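PDB 4KWA: transcriptional regulator from Saccharomonospora viridis, which probably binds DNA as a dimeric TetR-family transcriptional repressor, with a choline ion held in its C-terminal ligand-binding domain. Local coordinates for residues K48-V60 and V101-I115. Sequence-based numbering, arbitrary orientation.
Sequences KKDILLEALRRNV and VWLQVWTESTLNPKI
Helix 48-60 packs on helix 101-109 chiefly through Leu-56, the two short axes running at 128° to each other and 12.2 Å apart at closest approach, while the turn after helix 101-109 brings Ile-115 back beside Leu-53. Leu-56 is a knob in a hole made by Val-101, Trp-102, Val-105 and Ile-115. Leu-56 CD2 reaches Val-105 CG2 at 3.6 Å and also touches Val-101 CG1; Leu-56 CD1 touches Val-105 too and presses on Ile-115 CD1 at 3.4 Å, tighter than usual for two carbons. Ile-115 CD1 also meets Leu-53 CD1 at 3.7 Å and lies near Leu-52 CG. The Lys-114 chain crosses Leu-53 at about a right angle, its NZ 4.4 Å from Asp-50 OD1, beyond a salt bridge. Val-60 CG2 comes in the plane of the Trp-102 indole, at its edge, 3.4 Å from Trp-102 CH2. Asn-59 OD1 sits obliquely to the same ring, buried without a polar partner, although its ND2 bonds to Glu-98. At the other end a water links Lys-49 O to Asn-112 ND2, while Asn-112 OD1 N-caps the next helix through Ile-115 N at 3.2 Å. Helix 48-71 connects the DNA-binding part of this TetR-type fold to its ligand domain. Trp-102 also touches the bound choline, so this largely apolar contact is consistent with the way TetR-family repressors relay ligand binding to the DNA-binding helices.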
ATOM      1  N   LYS A  48       8.133  -8.242 -21.003  1.00 35.37           N
ATOM      2  CA  LYS A  48       6.933  -8.022 -20.270  1.00 41.89           C
ATOM      3  C   LYS A  48       7.045  -6.726 -19.451  1.00 41.69           C
ATOM      4  O   LYS A  48       6.070  -5.941 -19.357  1.00 35.62           O
ATOM      5  CB  LYS A  48       6.775  -9.208 -19.361  1.00 48.74           C
ATOM      6  CG  LYS A  48       5.371  -9.432 -19.021  1.00 46.30           C
ATOM      7  CD  LYS A  48       5.289 -10.650 -18.184  1.00 43.65           C
ATOM      8  CE  LYS A  48       3.884 -10.627 -17.643  1.00 32.87           C
ATOM      9  NZ  LYS A  48       3.735 -11.818 -16.785  1.00 30.75           N
ATOM     10  N   LYS A  49       8.209  -6.531 -18.801  1.00 35.77           N
ATOM     11  CA  LYS A  49       8.434  -5.320 -17.971  1.00 37.42           C
ATOM     12  C   LYS A  49       8.265  -4.105 -18.795  1.00 32.19           C
ATOM     13  O   LYS A  49       7.914  -3.031 -18.280  1.00 28.46           O
ATOM     14  CB  LYS A  49       9.841  -5.276 -17.294  1.00 43.74           C
ATOM     15  CG  LYS A  49      10.016  -6.264 -16.158  1.00 54.90           C
ATOM     16  CD  LYS A  49      11.424  -6.220 -15.551  1.00 65.26           C
ATOM     17  CE  LYS A  49      12.526  -6.576 -16.537  1.00 83.10           C
ATOM     18  NZ  LYS A  49      13.858  -6.672 -15.864  1.00 89.77           N
ATOM     19  N   ASP A  50       8.572  -4.191 -20.083  1.00 29.42           N
ATOM     20  CA  ASP A  50       8.306  -3.020 -20.910  1.00 32.66           C
ATOM     21  C   ASP A  50       6.845  -2.770 -21.102  1.00 35.71           C
ATOM     22  O   ASP A  50       6.451  -1.591 -21.176  1.00 32.54           O
ATOM     23  CB  ASP A  50       8.937  -3.074 -22.279  1.00 35.26           C
ATOM     24  CG  ASP A  50      10.320  -2.521 -22.269  1.00 53.43           C
ATOM     25  OD1 ASP A  50      11.147  -2.993 -21.446  1.00 45.31           O
ATOM     26  OD2 ASP A  50      10.551  -1.584 -23.052  1.00 59.32           O
ATOM     27  N   ILE A  51       6.036  -3.832 -21.241  1.00 33.36           N
ATOM     28  CA  ILE A  51       4.568  -3.624 -21.342  1.00 34.01           C
ATOM     29  C   ILE A  51       4.063  -2.912 -20.043  1.00 34.04           C
ATOM     30  O   ILE A  51       3.283  -1.954 -20.125  1.00 30.82           O
ATOM     31  CB  ILE A  51       3.788  -4.928 -21.559  1.00 38.14           C
ATOM     32  CG1 ILE A  51       4.302  -5.601 -22.823  1.00 41.80           C
ATOM     33  CG2 ILE A  51       2.261  -4.618 -21.648  1.00 40.95           C
ATOM     34  CD1 ILE A  51       3.603  -6.903 -23.111  1.00 44.11           C
ATOM     35  N   LEU A  52       4.541  -3.332 -18.871  1.00 27.75           N
ATOM     36  CA  LEU A  52       4.110  -2.714 -17.604  1.00 32.65           C
ATOM     37  C   LEU A  52       4.548  -1.228 -17.565  1.00 31.96           C
ATOM     38  O   LEU A  52       3.723  -0.332 -17.313  1.00 37.19           O
ATOM     39  CB  LEU A  52       4.695  -3.429 -16.398  1.00 29.33           C
ATOM     40  CG  LEU A  52       4.393  -2.949 -14.962  1.00 28.78           C
ATOM     41  CD1 LEU A  52       2.912  -2.836 -14.751  1.00 27.33           C
ATOM     42  CD2 LEU A  52       5.008  -3.796 -13.890  1.00 34.94           C
ATOM     43  N   LEU A  53       5.816  -0.986 -17.922  1.00 28.60           N
ATOM     44  CA  LEU A  53       6.314   0.378 -17.835  1.00 28.44           C
ATOM     45  C   LEU A  53       5.497   1.300 -18.773  1.00 30.46           C
ATOM     46  O   LEU A  53       5.096   2.420 -18.387  1.00 30.39           O
ATOM     47  CB  LEU A  53       7.809   0.397 -18.179  1.00 29.77           C
ATOM     48  CG  LEU A  53       8.465   1.747 -18.226  1.00 32.36           C
ATOM     49  CD1 LEU A  53       8.588   2.216 -16.808  1.00 33.94           C
ATOM     50  CD2 LEU A  53       9.823   1.568 -18.937  1.00 29.68           C
ATOM     51  N   GLU A  54       5.279   0.861 -20.004  1.00 29.37           N
ATOM     52  CA  GLU A  54       4.607   1.756 -20.977  1.00 30.56           C
ATOM     53  C   GLU A  54       3.118   1.905 -20.712  1.00 31.18           C
ATOM     54  O   GLU A  54       2.475   2.986 -20.971  1.00 31.05           O
ATOM     55  CB  GLU A  54       4.899   1.271 -22.400  1.00 33.03           C
ATOM     56  CG  GLU A  54       6.391   1.333 -22.788  1.00 38.93           C
ATOM     57  CD  GLU A  54       6.994   2.752 -22.681  1.00 46.38           C
ATOM     58  OE1 GLU A  54       6.210   3.727 -22.828  1.00 45.23           O
ATOM     59  OE2 GLU A  54       8.240   2.904 -22.476  1.00 44.03           O
ATOM     60  N   ALA A  55       2.557   0.850 -20.101  1.00 29.08           N
ATOM     61  CA  ALA A  55       1.131   0.892 -19.705  1.00 26.61           C
ATOM     62  C   ALA A  55       0.966   1.866 -18.531  1.00 26.80           C
ATOM     63  O   ALA A  55      -0.004   2.670 -18.490  1.00 31.29           O
ATOM     64  CB  ALA A  55       0.629  -0.525 -19.257  1.00 29.37           C
ATOM     65  N   LEU A  56       1.949   1.895 -17.670  1.00 29.82           N
ATOM     66  CA  LEU A  56       1.879   2.796 -16.493  1.00 30.96           C
ATOM     67  C   LEU A  56       2.021   4.244 -17.026  1.00 31.60           C
ATOM     68  O   LEU A  56       1.320   5.155 -16.584  1.00 29.78           O
ATOM     69  CB  LEU A  56       3.023   2.548 -15.549  1.00 28.11           C
ATOM     70  CG  LEU A  56       2.974   1.226 -14.819  1.00 35.83           C
ATOM     71  CD1 LEU A  56       4.282   0.955 -14.116  1.00 37.91           C
ATOM     72  CD2 LEU A  56       1.866   1.264 -13.807  1.00 43.73           C
ATOM     73  N   ARG A  57       2.947   4.454 -17.932  1.00 31.92           N
ATOM     74  CA  ARG A  57       3.143   5.796 -18.442  1.00 30.93           C
ATOM     75  C   ARG A  57       1.875   6.320 -19.093  1.00 34.71           C
ATOM     76  O   ARG A  57       1.447   7.468 -18.854  1.00 28.95           O
ATOM     77  CB  ARG A  57       4.277   5.818 -19.447  1.00 34.58           C
ATOM     78  CG  ARG A  57       4.854   7.207 -19.744  1.00 38.08           C
ATOM     79  CD  ARG A  57       5.876   7.180 -20.868  1.00 47.80           C
ATOM     80  NE  ARG A  57       6.807   6.036 -20.807  1.00 50.93           N
ATOM     81  CZ  ARG A  57       7.842   5.928 -19.992  1.00 43.91           C
ATOM     82  NH1 ARG A  57       8.656   4.877 -20.084  1.00 42.16           N
ATOM     83  NH2 ARG A  57       8.115   6.913 -19.152  1.00 50.18           N
ATOM     84  N   ARG A  58       1.229   5.456 -19.884  1.00 30.68           N
ATOM     85  CA  ARG A  58      -0.015   5.858 -20.547  1.00 28.86           C
ATOM     86  C   ARG A  58      -1.116   6.145 -19.527  1.00 31.44           C
ATOM     87  O   ARG A  58      -1.893   7.116 -19.636  1.00 30.90           O
ATOM     88  CB  ARG A  58      -0.500   4.781 -21.571  1.00 32.66           C
ATOM     89  CG  ARG A  58      -1.749   5.237 -22.338  1.00 39.70           C
ATOM     90  CD  ARG A  58      -2.234   4.104 -23.287  1.00 45.08           C
ATOM     91  NE  ARG A  58      -3.636   4.305 -23.666  1.00 47.60           N
ATOM     92  CZ  ARG A  58      -4.693   3.799 -23.036  1.00 51.84           C
ATOM     93  NH1 ARG A  58      -4.562   3.009 -21.954  1.00 51.46           N
ATOM     94  NH2 ARG A  58      -5.913   4.088 -23.504  1.00 47.20           N
ATOM     95  N   ASN A  59      -1.186   5.347 -18.481  1.00 30.17           N
ATOM     96  CA  ASN A  59      -2.225   5.576 -17.528  1.00 31.96           C
ATOM     97  C   ASN A  59      -1.993   6.805 -16.698  1.00 28.90           C
ATOM     98  O   ASN A  59      -2.955   7.467 -16.303  1.00 31.90           O
ATOM     99  CB  ASN A  59      -2.386   4.342 -16.643  1.00 33.99           C
ATOM    100  CG  ASN A  59      -3.346   4.585 -15.547  1.00 37.52           C
ATOM    101  OD1 ASN A  59      -2.935   5.111 -14.478  1.00 38.58           O
ATOM    102  ND2 ASN A  59      -4.622   4.453 -15.854  1.00 41.57           N
ATOM    103  N   VAL A  60      -0.748   7.095 -16.357  1.00 35.25           N
ATOM    104  CA  VAL A  60      -0.452   8.307 -15.530  1.00 35.69           C
ATOM    105  C   VAL A  60      -0.917   9.494 -16.323  1.00 35.92           C
ATOM    106  O   VAL A  60      -1.507  10.411 -15.756  1.00 31.44           O
ATOM    107  CB  VAL A  60       1.042   8.422 -15.167  1.00 31.97           C
ATOM    108  CG1 VAL A  60       1.509   9.860 -14.812  1.00 33.68           C
ATOM    109  CG2 VAL A  60       1.397   7.383 -14.125  1.00 35.99           C
ATOM    110  N   VAL A 101      -3.452  -1.856 -10.003  1.00 32.37           N
ATOM    111  CA  VAL A 101      -2.163  -1.763 -10.602  1.00 30.71           C
ATOM    112  C   VAL A 101      -1.167  -1.039  -9.683  1.00 28.05           C
ATOM    113  O   VAL A 101      -0.006  -1.497  -9.585  1.00 33.78           O
ATOM    114  CB  VAL A 101      -2.241  -1.057 -11.936  1.00 29.71           C
ATOM    115  CG1 VAL A 101      -0.826  -0.808 -12.466  1.00 32.52           C
ATOM    116  CG2 VAL A 101      -3.079  -1.924 -12.868  1.00 30.46           C
ATOM    117  N   TRP A 102      -1.590   0.075  -9.069  1.00 26.83           N
ATOM    118  CA  TRP A 102      -0.688   0.797  -8.143  1.00 25.50           C
ATOM    119  C   TRP A 102      -0.212  -0.058  -6.996  1.00 24.73           C
ATOM    120  O   TRP A 102       1.008   0.001  -6.695  1.00 28.59           O
ATOM    121  CB  TRP A 102      -1.120   2.205  -7.705  1.00 28.93           C
ATOM    122  CG  TRP A 102      -1.253   3.153  -8.879  1.00 38.97           C
ATOM    123  CD1 TRP A 102      -2.412   3.692  -9.333  1.00 41.60           C
ATOM    124  CD2 TRP A 102      -0.202   3.621  -9.766  1.00 37.06           C
ATOM    125  NE1 TRP A 102      -2.165   4.492 -10.440  1.00 39.12           N
ATOM    126  CE2 TRP A 102      -0.825   4.430 -10.745  1.00 44.04           C
ATOM    127  CE3 TRP A 102       1.201   3.369  -9.876  1.00 32.85           C
ATOM    128  CZ2 TRP A 102      -0.106   5.076 -11.748  1.00 46.32           C
ATOM    129  CZ3 TRP A 102       1.930   4.024 -10.869  1.00 48.69           C
ATOM    130  CH2 TRP A 102       1.265   4.856 -11.813  1.00 50.43           C
ATOM    131  N   LEU A 103      -1.084  -0.869  -6.418  1.00 25.46           N
ATOM    132  CA  LEU A 103      -0.646  -1.813  -5.378  1.00 25.10           C
ATOM    133  C   LEU A 103       0.499  -2.704  -5.939  1.00 25.08           C
ATOM    134  O   LEU A 103       1.474  -3.058  -5.225  1.00 26.56           O
ATOM    135  CB  LEU A 103      -1.768  -2.729  -4.871  1.00 26.66           C
ATOM    136  CG  LEU A 103      -2.564  -2.301  -3.631  1.00 29.06           C
ATOM    137  CD1 LEU A 103      -3.275  -0.992  -3.812  1.00 26.98           C
ATOM    138  CD2 LEU A 103      -3.548  -3.322  -3.136  1.00 32.73           C
ATOM    139  N   GLN A 104       0.392  -3.126  -7.186  1.00 23.09           N
ATOM    140  CA  GLN A 104       1.461  -3.986  -7.756  1.00 24.06           C
ATOM    141  C   GLN A 104       2.771  -3.189  -8.005  1.00 23.73           C
ATOM    142  O   GLN A 104       3.895  -3.704  -7.939  1.00 27.01           O
ATOM    143  CB  GLN A 104       0.943  -4.672  -9.013  1.00 24.75           C
ATOM    144  CG  GLN A 104      -0.278  -5.519  -8.797  1.00 24.43           C
ATOM    145  CD  GLN A 104      -0.774  -6.056 -10.140  1.00 30.04           C
ATOM    146  OE1 GLN A 104      -0.066  -6.804 -10.835  1.00 30.29           O
ATOM    147  NE2 GLN A 104      -1.963  -5.745 -10.436  1.00 26.88           N
ATOM    148  N   VAL A 105       2.560  -1.931  -8.354  1.00 29.06           N
ATOM    149  CA  VAL A 105       3.671  -1.069  -8.604  1.00 27.66           C
ATOM    150  C   VAL A 105       4.464  -0.779  -7.374  1.00 27.98           C
ATOM    151  O   VAL A 105       5.722  -0.733  -7.413  1.00 30.54           O
ATOM    152  CB  VAL A 105       3.211   0.212  -9.301  1.00 29.50           C
ATOM    153  CG1 VAL A 105       4.301   1.309  -9.361  1.00 28.56           C
ATOM    154  CG2 VAL A 105       2.906  -0.178 -10.728  1.00 29.93           C
ATOM    155  N   TRP A 106       3.775  -0.701  -6.235  1.00 26.31           N
ATOM    156  CA  TRP A 106       4.549  -0.473  -5.008  1.00 30.19           C
ATOM    157  C   TRP A 106       5.587  -1.573  -4.815  1.00 31.54           C
ATOM    158  O   TRP A 106       6.743  -1.331  -4.445  1.00 30.97           O
ATOM    159  CB  TRP A 106       3.581  -0.346  -3.804  1.00 30.99           C
ATOM    160  CG  TRP A 106       2.678   0.717  -3.877  1.00 29.16           C
ATOM    161  CD1 TRP A 106       2.847   1.939  -4.491  1.00 26.98           C
ATOM    162  CD2 TRP A 106       1.454   0.796  -3.174  1.00 28.67           C
ATOM    163  NE1 TRP A 106       1.773   2.706  -4.278  1.00 29.59           N
ATOM    164  CE2 TRP A 106       0.925   2.063  -3.412  1.00 30.35           C
ATOM    165  CE3 TRP A 106       0.742  -0.110  -2.330  1.00 28.01           C
ATOM    166  CZ2 TRP A 106      -0.302   2.464  -2.899  1.00 28.01           C
ATOM    167  CZ3 TRP A 106      -0.495   0.290  -1.822  1.00 26.36           C
ATOM    168  CH2 TRP A 106      -1.000   1.569  -2.112  1.00 27.84           C
ATOM    169  N   THR A 107       5.190  -2.846  -5.034  1.00 29.22           N
ATOM    170  CA  THR A 107       6.125  -3.885  -4.975  1.00 32.60           C
ATOM    171  C   THR A 107       7.138  -3.890  -6.075  1.00 27.89           C
ATOM    172  O   THR A 107       8.300  -4.011  -5.831  1.00 32.53           O
ATOM    173  CB  THR A 107       5.441  -5.270  -4.966  1.00 42.57           C
ATOM    174  OG1 THR A 107       5.228  -5.521  -3.618  1.00 41.33           O
ATOM    175  CG2 THR A 107       6.374  -6.381  -5.482  1.00 51.44           C
ATOM    176  N   GLU A 108       6.697  -3.796  -7.310  1.00 28.08           N
ATOM    177  CA  GLU A 108       7.641  -3.844  -8.433  1.00 28.80           C
ATOM    178  C   GLU A 108       8.647  -2.689  -8.357  1.00 36.72           C
ATOM    179  O   GLU A 108       9.779  -2.809  -8.850  1.00 36.47           O
ATOM    180  CB  GLU A 108       6.928  -3.830  -9.783  1.00 26.10           C
ATOM    181  CG  GLU A 108       6.023  -5.027  -9.993  1.00 34.82           C
ATOM    182  CD  GLU A 108       6.796  -6.327  -9.983  1.00 48.37           C
ATOM    183  OE1 GLU A 108       7.860  -6.310 -10.645  1.00 39.33           O
ATOM    184  OE2 GLU A 108       6.370  -7.326  -9.304  1.00 35.21           O
ATOM    185  N   SER A 109       8.251  -1.602  -7.726  1.00 36.62           N
ATOM    186  CA  SER A 109       9.185  -0.451  -7.545  1.00 33.63           C
ATOM    187  C   SER A 109      10.419  -0.812  -6.755  1.00 37.66           C
ATOM    188  O   SER A 109      11.513  -0.317  -7.077  1.00 42.23           O
ATOM    189  CB  SER A 109       8.494   0.710  -6.872  1.00 33.71           C
ATOM    190  OG  SER A 109       7.653   1.332  -7.804  1.00 43.36           O
ATOM    191  N   THR A 110      10.239  -1.622  -5.706  1.00 39.87           N
ATOM    192  CA  THR A 110      11.299  -2.079  -4.804  1.00 45.32           C
ATOM    193  C   THR A 110      12.296  -2.989  -5.526  1.00 51.80           C
ATOM    194  O   THR A 110      13.300  -3.381  -4.952  1.00 57.69           O
ATOM    195  CB  THR A 110      10.749  -2.809  -3.529  1.00 41.34           C
ATOM    196  OG1 THR A 110      10.213  -4.097  -3.846  1.00 40.33           O
ATOM    197  CG2 THR A 110       9.636  -1.994  -2.785  1.00 44.12           C
ATOM    198  N   LEU A 111      12.046  -3.252  -6.807  1.00 48.47           N
ATOM    199  CA  LEU A 111      12.852  -4.134  -7.624  1.00 43.82           C
ATOM    200  C   LEU A 111      13.313  -3.696  -9.005  1.00 50.00           C
ATOM    201  O   LEU A 111      14.269  -4.284  -9.511  1.00 48.14           O
ATOM    202  CB  LEU A 111      12.004  -5.400  -7.856  1.00 53.52           C
ATOM    203  CG  LEU A 111      11.456  -6.137  -6.627  1.00 53.43           C
ATOM    204  CD1 LEU A 111      10.545  -7.309  -6.973  1.00 50.26           C
ATOM    205  CD2 LEU A 111      12.649  -6.591  -5.781  1.00 49.50           C
ATOM    206  N   ASN A 112      12.587  -2.745  -9.631  1.00 41.17           N
ATOM    207  CA  ASN A 112      12.800  -2.232 -11.012  1.00 38.50           C
ATOM    208  C   ASN A 112      12.933  -0.693 -10.939  1.00 40.48           C
ATOM    209  O   ASN A 112      11.944  -0.057 -10.580  1.00 30.18           O
ATOM    210  CB  ASN A 112      11.528  -2.583 -11.881  1.00 35.82           C
ATOM    211  CG  ASN A 112      11.632  -2.181 -13.348  1.00 39.51           C
ATOM    212  OD1 ASN A 112      12.184  -1.156 -13.687  1.00 42.33           O
ATOM    213  ND2 ASN A 112      11.013  -2.959 -14.228  1.00 49.56           N
ATOM    214  N   PRO A 113      14.116  -0.123 -11.302  1.00 45.09           N
ATOM    215  CA  PRO A 113      14.457   1.338 -11.243  1.00 33.06           C
ATOM    216  C   PRO A 113      13.682   2.186 -12.199  1.00 38.02           C
ATOM    217  O   PRO A 113      13.354   3.296 -11.812  1.00 37.38           O
ATOM    218  CB  PRO A 113      15.982   1.396 -11.564  1.00 43.65           C
ATOM    219  CG  PRO A 113      16.307   0.119 -12.247  1.00 48.06           C
ATOM    220  CD  PRO A 113      15.253  -0.921 -11.837  1.00 49.55           C
ATOM    221  N   LYS A 114      13.292   1.666 -13.390  1.00 33.41           N
ATOM    222  CA  LYS A 114      12.519   2.471 -14.307  1.00 39.45           C
ATOM    223  C   LYS A 114      11.103   2.640 -13.735  1.00 28.42           C
ATOM    224  O   LYS A 114      10.579   3.718 -13.803  1.00 32.78           O
ATOM    225  CB  LYS A 114      12.485   1.970 -15.752  1.00 37.09           C
ATOM    226  CG  LYS A 114      13.876   1.992 -16.433  1.00 41.87           C
ATOM    227  CD  LYS A 114      13.843   1.707 -17.925  1.00 51.09           C
ATOM    228  CE  LYS A 114      13.604   0.251 -18.308  1.00 53.04           C
ATOM    229  NZ  LYS A 114      13.844  -0.005 -19.774  1.00 51.01           N
ATOM    230  N   ILE A 115      10.517   1.584 -13.188  1.00 29.81           N
ATOM    231  CA  ILE A 115       9.230   1.624 -12.584  1.00 30.39           C
ATOM    232  C   ILE A 115       9.275   2.523 -11.348  1.00 25.95           C
ATOM    233  O   ILE A 115       8.368   3.346 -11.190  1.00 28.39           O
ATOM    234  CB  ILE A 115       8.679   0.228 -12.222  1.00 31.96           C
ATOM    235  CG1 ILE A 115       8.512  -0.661 -13.470  1.00 39.48           C
ATOM    236  CG2 ILE A 115       7.363   0.348 -11.432  1.00 35.69           C
ATOM    237  CD1 ILE A 115       7.409  -0.241 -14.370  1.00 45.36           C
TER
HETATM  238  O   HOH W   1      10.228  -1.901 -16.794  1.00 44.89           O